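DTDP-4-dehydrorhamnose 3,5-epimerase (Sulfolobus tokodaii, PDB 2B9U) probably catalyses epimerisation at C3' and C5' of dTDP-4-dehydro-6-deoxy-glucose, giving dTDP-4-dehydro-beta-L-rhamnose on the route to dTDP-L-rhamnose. Local coordinates at residues Glu6-Gly11 / Tyr108-Pro113; Ile12-Pro17 / Val98-Asn103. All blocks are in the same frame, centred on the assembly; numbering follows the deposited sequence.

Interaction 1 of 2, residues Glu6-Gly11 / Tyr108-Pro113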
loop_
_atom_site.group_PDB
_atom_site.type_symbol
_atom_site.label_atom_id
_atom_site.label_comp_id
_atom_site.label_asym_id
_atom_site.label_seq_id
_atom_site.Cartn_x
_atom_site.Cartn_y
_atom_site.Cartn_z
ATOM N N GLU A 6 -13.661 -12.777 6.958
ATOM C CA GLU A 6 -14.780 -12.820 7.897
ATOM C C GLU A 6 -15.815 -11.737 7.601
ATOM O O GLU A 6 -15.483 -10.550 7.554
ATOM C CB GLU A 6 -14.294 -12.686 9.343
ATOM C CG GLU A 6 -13.004 -13.455 9.616
ATOM C CD GLU A 6 -12.692 -13.657 11.092
ATOM O OE1 GLU A 6 -13.125 -12.837 11.930
ATOM O OE2 GLU A 6 -11.983 -14.651 11.400
ATOM N N ASN A 7 -17.071 -12.163 7.417
ATOM C CA ASN A 7 -18.204 -11.258 7.251
ATOM C C ASN A 7 -18.529 -10.558 8.550
ATOM O O ASN A 7 -18.876 -11.210 9.535
ATOM C CB ASN A 7 -19.469 -12.017 6.820
ATOM C CG ASN A 7 -19.312 -12.734 5.500
ATOM O OD1 ASN A 7 -18.195 -12.942 5.010
ATOM N ND2 ASN A 7 -20.445 -13.139 4.915
ATOM N N LEU A 8 -18.473 -9.232 8.546
ATOM C CA LEU A 8 -18.830 -8.460 9.737
ATOM C C LEU A 8 -20.248 -7.878 9.674
ATOM O O LEU A 8 -20.676 -7.156 10.576
ATOM C CB LEU A 8 -17.784 -7.371 10.019
ATOM C CG LEU A 8 -16.299 -7.778 10.136
ATOM C CD1 LEU A 8 -15.497 -6.602 10.629
ATOM C CD2 LEU A 8 -16.032 -8.993 11.051
ATOM N N GLY A 9 -20.979 -8.215 8.614
ATOM C CA GLY A 9 -22.315 -7.678 8.392
ATOM C C GLY A 9 -22.349 -6.594 7.334
ATOM O O GLY A 9 -21.397 -5.823 7.196
ATOM N N MET A 10 -23.449 -6.555 6.580
ATOM C CA MET A 10 -23.791 -5.459 5.640
ATOM C C MET A 10 -22.851 -5.316 4.444
ATOM O O MET A 10 -22.854 -4.283 3.788
ATOM C CB MET A 10 -23.895 -4.088 6.342
ATOM C CG MET A 10 -24.487 -4.039 7.732
ATOM S SD MET A 10 -24.491 -2.321 8.317
ATOM C CE MET A 10 -23.065 -2.292 9.395
ATOM N N GLY A 11 -22.041 -6.333 4.170
ATOM C CA GLY A 11 -21.053 -6.265 3.095
ATOM C C GLY A 11 -19.643 -5.908 3.547
ATOM O O GLY A 11 -18.719 -5.852 2.732
ATOM N N TYR A 108 -4.482 -6.858 10.177
ATOM C CA TYR A 108 -5.822 -7.055 9.594
ATOM C C TYR A 108 -6.267 -5.857 8.761
ATOM O O TYR A 108 -5.800 -4.707 8.955
ATOM C CB TYR A 108 -6.894 -7.312 10.676
ATOM C CG TYR A 108 -6.746 -8.581 11.513
ATOM C CD1 TYR A 108 -5.976 -9.651 11.083
ATOM C CD2 TYR A 108 -7.420 -8.705 12.721
ATOM C CE1 TYR A 108 -5.855 -10.812 11.851
ATOM C CE2 TYR A 108 -7.314 -9.860 13.492
ATOM C CZ TYR A 108 -6.533 -10.908 13.052
ATOM O OH TYR A 108 -6.422 -12.048 13.828
ATOM N N MET A 109 -7.193 -6.143 7.850
ATOM C CA MET A 109 -7.723 -5.177 6.902
ATOM C C MET A 109 -9.237 -5.231 6.964
ATOM O O MET A 109 -9.800 -6.269 7.270
ATOM C CB MET A 109 -7.284 -5.537 5.476
ATOM C CG MET A 109 -5.829 -5.212 5.141
ATOM S SD MET A 109 -5.303 -6.089 3.658
ATOM C CE MET A 109 -4.892 -7.693 4.364
ATOM N N LEU A 110 -9.875 -4.112 6.658
ATOM C CA LEU A 110 -11.326 -4.026 6.529
ATOM C C LEU A 110 -11.622 -3.615 5.108
ATOM O O LEU A 110 -11.128 -2.561 4.638
ATOM C CB LEU A 110 -11.873 -2.913 7.416
ATOM C CG LEU A 110 -12.843 -3.075 8.574
ATOM C CD1 LEU A 110 -13.792 -1.890 8.520
ATOM C CD2 LEU A 110 -13.607 -4.395 8.553
ATOM N N TRP A 111 -12.441 -4.423 4.433
ATOM C CA TRP A 111 -13.036 -4.033 3.157
ATOM C C TRP A 111 -14.386 -3.389 3.419
ATOM O O TRP A 111 -15.266 -3.972 4.093
ATOM C CB TRP A 111 -13.165 -5.216 2.210
ATOM C CG TRP A 111 -14.262 -5.066 1.148
ATOM C CD1 TRP A 111 -15.459 -5.733 1.108
ATOM C CD2 TRP A 111 -14.246 -4.207 -0.009
ATOM N NE1 TRP A 111 -16.186 -5.344 0.005
ATOM C CE2 TRP A 111 -15.471 -4.400 -0.690
ATOM C CE3 TRP A 111 -13.322 -3.280 -0.527
ATOM C CZ2 TRP A 111 -15.783 -3.731 -1.881
ATOM C CZ3 TRP A 111 -13.648 -2.597 -1.712
ATOM C CH2 TRP A 111 -14.865 -2.830 -2.370
ATOM N N ILE A 112 -14.522 -2.170 2.900
ATOM C CA ILE A 112 -15.701 -1.336 3.067
ATOM C C ILE A 112 -16.264 -0.984 1.669
ATOM O O ILE A 112 -15.731 -0.106 0.974
ATOM C CB ILE A 112 -15.390 -0.021 3.826
ATOM C CG1 ILE A 112 -14.620 -0.285 5.133
ATOM C CG2 ILE A 112 -16.693 0.787 4.061
ATOM C CD1 ILE A 112 -14.165 0.973 5.828
ATOM N N PRO A 113 -17.358 -1.653 1.271
ATOM C CA PRO A 113 -17.997 -1.452 -0.042
ATOM C C PRO A 113 -18.630 -0.067 -0.156
ATOM O O PRO A 113 -18.775 0.608 0.855
ATOM C CB PRO A 113 -19.072 -2.555 -0.085
ATOM C CG PRO A 113 -19.350 -2.886 1.322
ATOM C CD PRO A 113 -18.076 -2.642 2.099
#
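Leu8 reaches across to Leu110, and Gly11 lays its carbonyl oxygen against Trp111 and Pro113; together these touches join one strand and the turn after it to a strand, and the residue that follows it, that is not its direct neighbour. In this cupin-type jelly roll, strands 3-9 and 109-112 flank strand 12-22 and each pairs antiparallel with it, so their own contact is one between next-but-one strands of a sheet. The separation of 9.3 Å between CA of Leu8 and CA of Leu110 suits that spacing, and at this level the gap is bridged by the two leucine side chains.

The apolar part is a methyl-to-methyl meeting, Leu8 CD1 lying 3.6 Å from Leu110 CD2 as the two side chains cross at a slant. With chi1 at -54°, Leu8 CG stands anti to its carbonyl carbon, beside the backbone N, and its CD1 branch approaches Leu110. Leu110 has a less usual first torsion, chi1 -118°, and its branched end comes closer to Leu8 than its initial direction would suggest. Strand 97-103 backs this pair, Val98 touching Leu8 and Leu102 touching Leu110.

The second part is van der Waals contact with a carbonyl. Gly9, Met10 and Gly11, all with positive phi, lie where the chain turns from strand 3-9 into strand 12-22; Gly11, at phi 98°, adopts a conformation that favours glycine. The turn brings Gly11 O up to the Pro113 ring. The same oxygen approaches the Trp111 indole obliquely, 3.6 Å from CD1 and 3.8 Å from NE1. Ile41 and Pro42 also touch that indole. Gly11 O meets the proline at equal distances, 3.3 Å to Pro113 CG and 3.3 Å to Pro113 CD.

Interaction 2 of 2, residues Ile12-Pro17 / Val98-Asn103; sequences IILIKP and VKAELN
Ile12 and Val98 make the broadest meeting here, with both Val98 methyl groups used. Ile12 CG2 comes 3.9 Å from Val98 CG1, and on the other branch Ile12 CG1 approaches Val98 CG2 at 4.0 Å, and the two branched side chains slide past each other in opposite directions. In each residue one gamma carbon is anti to the backbone N: CG2 in Ile12 and CG1 in Val98, and these are the two that make the closest touch. Farther along the strands, Leu14 serves two partners through its CD1, which lies 4.1 Å from Leu102 CD2 and a looser 4.5 Å from Ala100 CB. With CG anti to the backbone N (chi1 -175°), the Leu14 side chain extends toward strand 97-103 and presents CD1 there.

These are strands from the two different sheets of the flattened jelly-roll barrel, facing each other at 9.4 Å between their axes and running almost parallel, 12° apart. Alternate residues, Ile12 and Leu14 on one side, Val98, Ala100 and Leu102 on the other, contribute to the apolar filling between the sheets.

Around this layer, Leu110, Ile112, Pro113 and Ala84 touch Ile12. Ile13 and Ile15 pack instead on Phe5, whereas Lys16, further along, forms a salt bridge through NZ with Glu6 OE2. On strand 97-103 the intervening Lys99 and Glu101 are polar. Glu101 OE2 forms a salt bridge with Arg79 NE and also accepts a hydrogen bond from Asn103 ND2, 3.2 Å long. That donor approaches from above the carboxylate plane, while Glu101 OE2 lies close to the plane of the Asn103 amide.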
loop_
_atom_site.group_PDB
_atom_site.type_symbol
_atom_site.label_atom_id
_atom_site.label_comp_id
_atom_site.label_asym_id
_atom_site.label_seq_id
_atom_site.Cartn_x
_atom_site.Cartn_y
_atom_site.Cartn_z
ATOM N N ILE A 12 -19.476 -5.686 4.849
ATOM C CA ILE A 12 -18.174 -5.347 5.443
ATOM C C ILE A 12 -17.443 -6.662 5.697
ATOM O O ILE A 12 -18.036 -7.621 6.217
ATOM C CB ILE A 12 -18.334 -4.535 6.779
ATOM C CG1 ILE A 12 -19.209 -3.285 6.584
ATOM C CG2 ILE A 12 -16.968 -4.179 7.416
ATOM C CD1 ILE A 12 -18.567 -2.174 5.787
ATOM N N ILE A 13 -16.163 -6.711 5.316
ATOM C CA ILE A 13 -15.384 -7.927 5.406
ATOM C C ILE A 13 -14.050 -7.646 6.087
ATOM O O ILE A 13 -13.366 -6.675 5.755
ATOM C CB ILE A 13 -15.136 -8.571 4.010
ATOM C CG1 ILE A 13 -16.472 -8.933 3.328
ATOM C CG2 ILE A 13 -14.278 -9.820 4.153
ATOM C CD1 ILE A 13 -16.347 -9.633 1.990
ATOM N N LEU A 14 -13.698 -8.489 7.056
ATOM C CA LEU A 14 -12.376 -8.415 7.674
ATOM C C LEU A 14 -11.462 -9.404 6.969
ATOM O O LEU A 14 -11.826 -10.573 6.797
ATOM C CB LEU A 14 -12.439 -8.711 9.186
ATOM C CG LEU A 14 -11.081 -8.531 9.879
ATOM C CD1 LEU A 14 -11.044 -7.230 10.673
ATOM C CD2 LEU A 14 -10.759 -9.736 10.740
ATOM N N ILE A 15 -10.294 -8.925 6.539
ATOM C CA ILE A 15 -9.309 -9.761 5.854
ATOM C C ILE A 15 -8.096 -9.992 6.747
ATOM O O ILE A 15 -7.534 -9.045 7.321
ATOM C CB ILE A 15 -8.876 -9.177 4.470
ATOM C CG1 ILE A 15 -10.083 -8.941 3.581
ATOM C CG2 ILE A 15 -7.943 -10.137 3.715
ATOM C CD1 ILE A 15 -10.432 -7.503 3.426
ATOM N N LYS A 16 -7.677 -11.252 6.841
ATOM C CA LYS A 16 -6.577 -11.620 7.722
ATOM C C LYS A 16 -5.489 -12.255 6.889
ATOM O O LYS A 16 -5.700 -13.336 6.344
ATOM C CB LYS A 16 -7.041 -12.623 8.772
ATOM C CG LYS A 16 -8.237 -12.204 9.582
ATOM C CD LYS A 16 -8.846 -13.430 10.247
ATOM C CE LYS A 16 -9.061 -13.196 11.726
ATOM N NZ LYS A 16 -9.355 -14.481 12.462
ATOM N N PRO A 17 -4.332 -11.570 6.759
ATOM C CA PRO A 17 -3.246 -12.086 5.923
ATOM C C PRO A 17 -2.320 -13.039 6.670
ATOM O O PRO A 17 -2.397 -13.150 7.885
ATOM C CB PRO A 17 -2.504 -10.807 5.491
ATOM C CG PRO A 17 -2.713 -9.830 6.633
ATOM C CD PRO A 17 -3.995 -10.267 7.369
ATOM N N VAL A 98 -20.069 -0.784 11.714
ATOM C CA VAL A 98 -19.098 -1.792 12.113
ATOM C C VAL A 98 -17.864 -1.080 12.680
ATOM O O VAL A 98 -17.411 -0.066 12.134
ATOM C CB VAL A 98 -18.715 -2.738 10.918
ATOM C CG1 VAL A 98 -17.572 -3.671 11.282
ATOM C CG2 VAL A 98 -19.920 -3.549 10.465
ATOM N N LYS A 99 -17.362 -1.604 13.797
ATOM C CA LYS A 99 -16.120 -1.149 14.423
ATOM C C LYS A 99 -15.128 -2.297 14.381
ATOM O O LYS A 99 -15.508 -3.467 14.535
ATOM C CB LYS A 99 -16.358 -0.752 15.886
ATOM C CG LYS A 99 -17.195 0.482 16.082
ATOM C CD LYS A 99 -17.093 0.950 17.516
ATOM C CE LYS A 99 -17.912 2.183 17.774
ATOM N NZ LYS A 99 -17.811 2.606 19.213
ATOM N N ALA A 100 -13.865 -1.965 14.134
ATOM C CA ALA A 100 -12.772 -2.934 14.133
ATOM C C ALA A 100 -11.451 -2.226 14.420
ATOM O O ALA A 100 -11.168 -1.164 13.836
ATOM C CB ALA A 100 -12.685 -3.673 12.788
ATOM N N GLU A 101 -10.666 -2.811 15.324
ATOM C CA GLU A 101 -9.299 -2.381 15.568
ATOM C C GLU A 101 -8.357 -2.980 14.544
ATOM O O GLU A 101 -8.191 -4.209 14.452
ATOM C CB GLU A 101 -8.817 -2.719 16.987
ATOM C CG GLU A 101 -7.544 -1.921 17.348
ATOM C CD GLU A 101 -7.073 -2.137 18.774
ATOM O OE1 GLU A 101 -7.916 -2.358 19.684
ATOM O OE2 GLU A 101 -5.845 -2.078 18.983
ATOM N N LEU A 102 -7.759 -2.096 13.753
ATOM C CA LEU A 102 -6.730 -2.488 12.797
ATOM C C LEU A 102 -5.441 -1.906 13.316
ATOM O O LEU A 102 -5.410 -0.777 13.786
ATOM C CB LEU A 102 -7.071 -1.964 11.386
ATOM C CG LEU A 102 -8.488 -2.277 10.885
ATOM C CD1 LEU A 102 -8.786 -1.566 9.570
ATOM C CD2 LEU A 102 -8.738 -3.817 10.734
ATOM N N ASN A 103 -4.381 -2.700 13.274
ATOM C CA ASN A 103 -3.124 -2.314 13.891
ATOM C C ASN A 103 -1.954 -3.068 13.261
ATOM O O ASN A 103 -2.164 -3.983 12.454
ATOM C CB ASN A 103 -3.177 -2.472 15.435
ATOM C CG ASN A 103 -3.507 -3.894 15.895
ATOM O OD1 ASN A 103 -2.960 -4.867 15.397
ATOM N ND2 ASN A 103 -4.388 -4.002 16.887
#

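The chain enters through 6-11, turns directly into 12-17, and much later returns through 98-103 and 108-113, which nests interaction 2 inside the loop closed by interaction 1. Their centres lie about 6 Å apart. Interaction 1 runs within one sheet, across strand 12-22; interaction 2 leads from that same strand to the facing sheet. Two probable backbone hydrogen bonds tie them together, Trp111 N to Ile13 O and Glu6 O to Leu14 N, both 2.8 Å; a side-chain contact, Met10 CE on Val98 CG2, adds to them. Segments from near the N terminus and from the middle of the chain thus come together in one part of the jelly roll, away from the predicted thymidine-stacking residue Tyr137.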